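Protein DOA1 (Saccharomyces cerevisiae, PDB 3ODT) probably binds ubiquitin through its WD40 beta-propeller domain and helps regulate the turnover of F-box proteins. Local coordinates at residues A[183-188]-A[201-206]; A[224-229]-A[242-247]. One frame throughout, in Å; residues are numbered along the deposited sequence.

Overall arrangement
Both contacts lie in a seven-bladed WD40 beta propeller and join the same parts of two successive blades. Contact 1 ties the loop leading into strand 187-194 to the end of strand 197-202 and the turn after it. Contact 2 does the same with strands 228-233 and 239-243. Contact 1 closes along the chain before contact 2 opens, and their centres are about 11 Å apart. They touch directly: Ser-202 O probably accepts a hydrogen bond from Val-228 N, and Arg-188 packs on Tyr-229. The same loop-to-turn packing is repeated in these adjacent blades on one side of the propeller's centre, where strands 187-194 and 197-202 of one blade meet the start of strand 228-233 of the next.

Contact 1. Residues A[183-188]-A[201-206]; sequences HNDVVR and CSNDGL
Ser-202 turns its OG anti to the backbone N (chi1 167°), which sets the hydroxyl 2.8 Å from Val-186 O. The hydroxyl donates from above the carbonyl plane. Asn-203 N reaches the same Val-186 O at 3.0 Å, but nearly along the C=O axis, so two donors grip one oxygen. Ser-202 OG is also an acceptor: Asp-204 N bonds to it at 3.1 Å in an ST turn, within the type I beta turn 202-205. With CG beside the backbone N (chi1 -77°), the Asn-203 amide lies against the Val-186 side chain, with ND2 3.6 Å from Val-186 CB. On its other branch OD1 meets Arg-188, whose chain bends at chi2 and chi3. Arg-188 NH1 gives Asn-203 OD1 a weak bond of 3.3 Å, and the guanidinium and amide planes are 54° apart. That guanidinium also makes a cation-pi contact with Trp-146 of the preceding blade. Asp-185 OD2 approaches Asn-203 CB at 3.6 Å, while Asp-185 OD1 takes the N-H of Val-186. Arg-188 N bonds to Cys-201 O at 2.8 Å, next to the antiparallel non-hydrogen-bonded pair Val-187 and Ser-202. This joins the entry of the blade's innermost strand to the turn after its second strand. The chemistry implies that the Ser-202 hydroxyl couples the two: it donates a hydrogen bond to Val-186 O of the loop and accepts one from Asp-204 N of the turn.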
loop_
_atom_site.group_PDB
_atom_site.type_symbol
_atom_site.label_atom_id
_atom_site.label_comp_id
_atom_site.label_asym_id
_atom_site.label_seq_id
_atom_site.Cartn_x
_atom_site.Cartn_y
_atom_site.Cartn_z
ATOM N N HIS A 183 12.803 7.125 12.384
ATOM C CA HIS A 183 12.344 8.414 11.904
ATOM C C HIS A 183 11.958 9.271 13.084
ATOM O O HIS A 183 11.416 8.754 14.068
ATOM C CB HIS A 183 11.112 8.236 11.036
ATOM C CG HIS A 183 11.355 7.448 9.790
ATOM N ND1 HIS A 183 10.976 6.130 9.663
ATOM C CD2 HIS A 183 11.933 7.791 8.618
ATOM C CE1 HIS A 183 11.290 5.696 8.451
ATOM N NE2 HIS A 183 11.887 6.683 7.807
ATOM N N ASN A 184 12.187 10.576 12.974
ATOM C CA ASN A 184 11.729 11.529 13.977
ATOM C C ASN A 184 10.479 12.263 13.494
ATOM O O ASN A 184 10.313 13.459 13.734
ATOM C CB ASN A 184 12.835 12.531 14.312
ATOM C CG ASN A 184 12.533 13.336 15.561
ATOM O OD1 ASN A 184 11.844 12.865 16.466
ATOM N ND2 ASN A 184 13.049 14.558 15.616
ATOM N N ASP A 185 9.608 11.530 12.807
ATOM C CA ASP A 185 8.401 12.080 12.232
ATOM C C ASP A 185 7.469 10.903 11.987
ATOM O O ASP A 185 7.825 9.744 12.226
ATOM C CB ASP A 185 8.710 12.790 10.910
ATOM C CG ASP A 185 7.700 13.896 10.552
ATOM O OD1 ASP A 185 6.532 13.886 11.024
ATOM O OD2 ASP A 185 8.078 14.754 9.719
ATOM N N VAL A 186 6.269 11.220 11.538
ATOM C CA VAL A 186 5.234 10.238 11.277
ATOM C C VAL A 186 5.759 9.164 10.331
ATOM O O VAL A 186 6.326 9.487 9.288
ATOM C CB VAL A 186 4.056 10.952 10.614
ATOM C CG1 VAL A 186 3.043 9.948 10.086
ATOM C CG2 VAL A 186 3.440 12.020 11.556
ATOM N N VAL A 187 5.595 7.893 10.693
ATOM C CA VAL A 187 5.980 6.783 9.794
ATOM C C VAL A 187 4.752 6.371 8.997
ATOM O O VAL A 187 3.687 6.111 9.576
ATOM C CB VAL A 187 6.562 5.590 10.556
ATOM C CG1 VAL A 187 7.230 4.646 9.586
ATOM C CG2 VAL A 187 7.593 6.082 11.559
ATOM N N ARG A 188 4.890 6.361 7.675
ATOM C CA ARG A 188 3.752 6.230 6.793
ATOM C C ARG A 188 3.596 4.849 6.158
ATOM O O ARG A 188 2.482 4.425 5.822
ATOM C CB ARG A 188 3.856 7.252 5.673
ATOM C CG ARG A 188 3.694 8.705 6.105
ATOM C CD ARG A 188 2.332 8.977 6.628
ATOM N NE ARG A 188 1.233 8.944 5.640
ATOM C CZ ARG A 188 0.533 9.999 5.234
ATOM N NH1 ARG A 188 0.850 11.242 5.651
ATOM N NH2 ARG A 188 -0.482 9.818 4.390
ATOM N N CYS A 201 9.128 4.279 5.379
ATOM C CA CYS A 201 9.166 5.639 4.872
ATOM C C CYS A 201 8.306 6.538 5.730
ATOM O O CYS A 201 7.448 6.060 6.508
ATOM C CB CYS A 201 8.714 5.700 3.401
ATOM S SG CYS A 201 6.968 5.366 3.131
ATOM N N SER A 202 8.520 7.843 5.578
ATOM C CA SER A 202 8.031 8.778 6.554
ATOM C C SER A 202 7.715 10.167 5.997
ATOM O O SER A 202 8.145 10.544 4.898
ATOM C CB SER A 202 9.107 8.846 7.652
ATOM O OG SER A 202 8.970 9.918 8.570
ATOM N N ASN A 203 6.970 10.943 6.777
ATOM C CA ASN A 203 6.777 12.351 6.469
ATOM C C ASN A 203 8.094 13.137 6.486
ATOM O O ASN A 203 8.135 14.241 5.987
ATOM C CB ASN A 203 5.842 12.999 7.487
ATOM C CG ASN A 203 4.367 12.669 7.249
ATOM O OD1 ASN A 203 4.010 11.829 6.405
ATOM N ND2 ASN A 203 3.503 13.340 8.005
ATOM N N ASP A 204 9.155 12.553 7.035
ATOM C CA ASP A 204 10.460 13.206 7.045
ATOM C C ASP A 204 11.137 13.194 5.675
ATOM O O ASP A 204 12.219 13.736 5.513
ATOM C CB ASP A 204 11.388 12.611 8.113
ATOM C CG ASP A 204 11.814 11.161 7.816
ATOM O OD1 ASP A 204 11.518 10.643 6.702
ATOM O OD2 ASP A 204 12.450 10.536 8.694
ATOM N N GLY A 205 10.487 12.594 4.684
ATOM C CA GLY A 205 11.028 12.568 3.346
ATOM C C GLY A 205 11.970 11.426 3.052
ATOM O O GLY A 205 12.469 11.342 1.951
ATOM N N LEU A 206 12.182 10.532 4.013
ATOM C CA LEU A 206 13.209 9.502 3.911
ATOM C C LEU A 206 12.588 8.117 3.830
ATOM O O LEU A 206 11.495 7.877 4.337
ATOM C CB LEU A 206 14.170 9.561 5.123
ATOM C CG LEU A 206 14.891 10.892 5.335
ATOM C CD1 LEU A 206 15.686 10.939 6.633
ATOM C CD2 LEU A 206 15.806 11.162 4.124
#

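Contact 2. Residues A[224-229]-A[242-247]; sequences HESFVY and CGEDRT
His-224 and Asp-245 meet at about a right angle in this WD40 blade, the carboxylate lying at the edge of the imidazole. The two planes are 41° apart. His-224 ND1 faces both carboxylate oxygens, but its bonds to Asp-245 OD2 at 3.1 Å and Asp-245 OD1 at 3.2 Å are both weak. The stronger polar partner of the ring is Ser-241, bonded to NE2. Ser-241, His-224 and Asp-245 are consistent with the Ser/Thr-His-Asp part of the WD40 structural tetrad, with the histidine before the innermost strand and the aspartate in the turn after the second strand. Asp-245 CG sits between its backbone N and carbonyl carbon (chi1 68°), which turns the carboxylate back toward the loop. Asp-245 OD2 there takes Glu-225 N at 2.8 Å, and it also forms a salt bridge with Arg-249. That arginine would probably offset the nearby negative charge of Glu-225.

Tyr-229 and Glu-244 form the other side-chain pair. Ring and carboxylate planes are 73° apart, with OE1 at the ring edge. Tyr-229 OH donates to Glu-244 OE1 at 2.6 Å, on the anti side of the oxygen, and Ser-268 also bonds to OE1. The tyrosine ring stacks with Trp-270 of the next blade. Between these pairs the backbone closes: Glu-244 N reaches Phe-227 O at 2.9 Å. Gly-243 CA lies 3.3 Å from Phe-227 O, a CA-H...O contact. Thr-247 N closes an Asx turn on Asp-245 OD1, and Thr-247 OG1 bonds to the same oxygen at 2.7 Å from the same face of the carboxylate.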
loop_
_atom_site.group_PDB
_atom_site.type_symbol
_atom_site.label_atom_id
_atom_site.label_comp_id
_atom_site.label_asym_id
_atom_site.label_seq_id
_atom_site.Cartn_x
_atom_site.Cartn_y
_atom_site.Cartn_z
ATOM N N HIS A 224 13.260 12.402 -1.911
ATOM C CA HIS A 224 11.916 12.970 -1.898
ATOM C C HIS A 224 11.928 14.320 -1.201
ATOM O O HIS A 224 12.597 14.501 -0.182
ATOM C CB HIS A 224 10.922 12.056 -1.204
ATOM C CG HIS A 224 10.382 10.978 -2.067
ATOM N ND1 HIS A 224 9.492 11.232 -3.082
ATOM C CD2 HIS A 224 10.578 9.639 -2.053
ATOM C CE1 HIS A 224 9.171 10.089 -3.670
ATOM N NE2 HIS A 224 9.799 9.106 -3.047
ATOM N N GLU A 225 11.158 15.257 -1.749
ATOM C CA GLU A 225 11.180 16.628 -1.260
ATOM C C GLU A 225 10.038 16.932 -0.314
ATOM O O GLU A 225 9.953 18.057 0.221
ATOM C CB GLU A 225 11.143 17.625 -2.418
ATOM C CG GLU A 225 12.220 17.360 -3.457
ATOM C CD GLU A 225 11.843 17.876 -4.829
ATOM O OE1 GLU A 225 10.946 17.278 -5.479
ATOM O OE2 GLU A 225 12.445 18.884 -5.247
ATOM N N SER A 226 9.174 15.948 -0.096
ATOM C CA SER A 226 8.065 16.088 0.836
ATOM C C SER A 226 7.825 14.760 1.539
ATOM O O SER A 226 8.733 13.939 1.662
ATOM C CB SER A 226 6.799 16.535 0.103
ATOM O OG SER A 226 5.877 17.134 0.997
ATOM N N PHE A 227 6.596 14.551 1.997
ATOM C CA PHE A 227 6.235 13.310 2.644
ATOM C C PHE A 227 6.345 12.128 1.680
ATOM O O PHE A 227 5.996 12.240 0.484
ATOM C CB PHE A 227 4.793 13.345 3.142
ATOM C CG PHE A 227 4.448 14.549 3.911
ATOM C CD1 PHE A 227 5.372 15.164 4.723
ATOM C CD2 PHE A 227 3.206 15.110 3.776
ATOM C CE1 PHE A 227 5.051 16.288 5.429
ATOM C CE2 PHE A 227 2.882 16.254 4.481
ATOM C CZ PHE A 227 3.810 16.836 5.301
ATOM N N VAL A 228 6.765 10.988 2.216
ATOM C CA VAL A 228 6.757 9.753 1.452
ATOM C C VAL A 228 5.577 8.919 1.940
ATOM O O VAL A 228 5.516 8.560 3.121
ATOM C CB VAL A 228 8.074 8.974 1.550
ATOM C CG1 VAL A 228 8.065 7.835 0.552
ATOM C CG2 VAL A 228 9.272 9.883 1.332
ATOM N N TYR A 229 4.636 8.613 1.037
ATOM C CA TYR A 229 3.396 7.948 1.426
ATOM C C TYR A 229 3.386 6.438 1.256
ATOM O O TYR A 229 2.662 5.749 1.969
ATOM C CB TYR A 229 2.238 8.507 0.608
ATOM C CG TYR A 229 1.932 9.971 0.834
ATOM C CD1 TYR A 229 1.874 10.509 2.118
ATOM C CD2 TYR A 229 1.711 10.819 -0.225
ATOM C CE1 TYR A 229 1.587 11.839 2.328
ATOM C CE2 TYR A 229 1.387 12.158 -0.019
ATOM C CZ TYR A 229 1.355 12.654 1.256
ATOM O OH TYR A 229 1.051 13.957 1.461
ATOM N N CYS A 242 6.612 6.668 -3.584
ATOM C CA CYS A 242 5.908 7.830 -4.084
ATOM C C CYS A 242 5.485 8.732 -2.952
ATOM O O CYS A 242 5.399 8.317 -1.791
ATOM C CB CYS A 242 4.684 7.409 -4.902
ATOM S SG CYS A 242 3.339 6.670 -3.952
ATOM N N GLY A 243 5.188 9.988 -3.278
ATOM C CA GLY A 243 4.736 10.887 -2.244
ATOM C C GLY A 243 4.271 12.262 -2.687
ATOM O O GLY A 243 3.807 12.501 -3.804
ATOM N N GLU A 244 4.392 13.164 -1.736
ATOM C CA GLU A 244 3.794 14.458 -1.795
ATOM C C GLU A 244 4.522 15.409 -2.759
ATOM O O GLU A 244 3.973 16.428 -3.179
ATOM C CB GLU A 244 3.718 15.000 -0.357
ATOM C CG GLU A 244 3.026 16.361 -0.183
ATOM C CD GLU A 244 1.647 16.429 -0.825
ATOM O OE1 GLU A 244 0.855 15.477 -0.681
ATOM O OE2 GLU A 244 1.348 17.470 -1.444
ATOM N N ASP A 245 5.738 15.047 -3.153
ATOM C CA ASP A 245 6.513 15.860 -4.100
ATOM C C ASP A 245 6.224 15.569 -5.570
ATOM O O ASP A 245 6.962 16.002 -6.455
ATOM C CB ASP A 245 7.995 15.745 -3.820
ATOM C CG ASP A 245 8.554 14.358 -4.133
ATOM O OD1 ASP A 245 7.752 13.493 -4.554
ATOM O OD2 ASP A 245 9.811 14.186 -4.000
ATOM N N ARG A 246 5.108 14.884 -5.819
ATOM C CA ARG A 246 4.595 14.596 -7.162
ATOM C C ARG A 246 5.393 13.529 -7.889
ATOM O O ARG A 246 5.221 13.355 -9.104
ATOM C CB ARG A 246 4.491 15.864 -8.030
ATOM C CG ARG A 246 3.901 17.060 -7.296
ATOM C CD ARG A 246 3.554 18.186 -8.241
ATOM N NE ARG A 246 4.700 18.886 -8.821
ATOM C CZ ARG A 246 5.061 18.836 -10.102
ATOM N NH1 ARG A 246 4.424 18.046 -10.969
ATOM N NH2 ARG A 246 6.094 19.553 -10.524
ATOM N N THR A 247 6.227 12.804 -7.166
ATOM C CA THR A 247 7.101 11.845 -7.811
ATOM C C THR A 247 6.814 10.389 -7.413
ATOM O O THR A 247 6.368 10.071 -6.297
ATOM C CB THR A 247 8.611 12.120 -7.590
ATOM O OG1 THR A 247 8.999 11.819 -6.247
ATOM C CG2 THR A 247 8.988 13.561 -7.998
#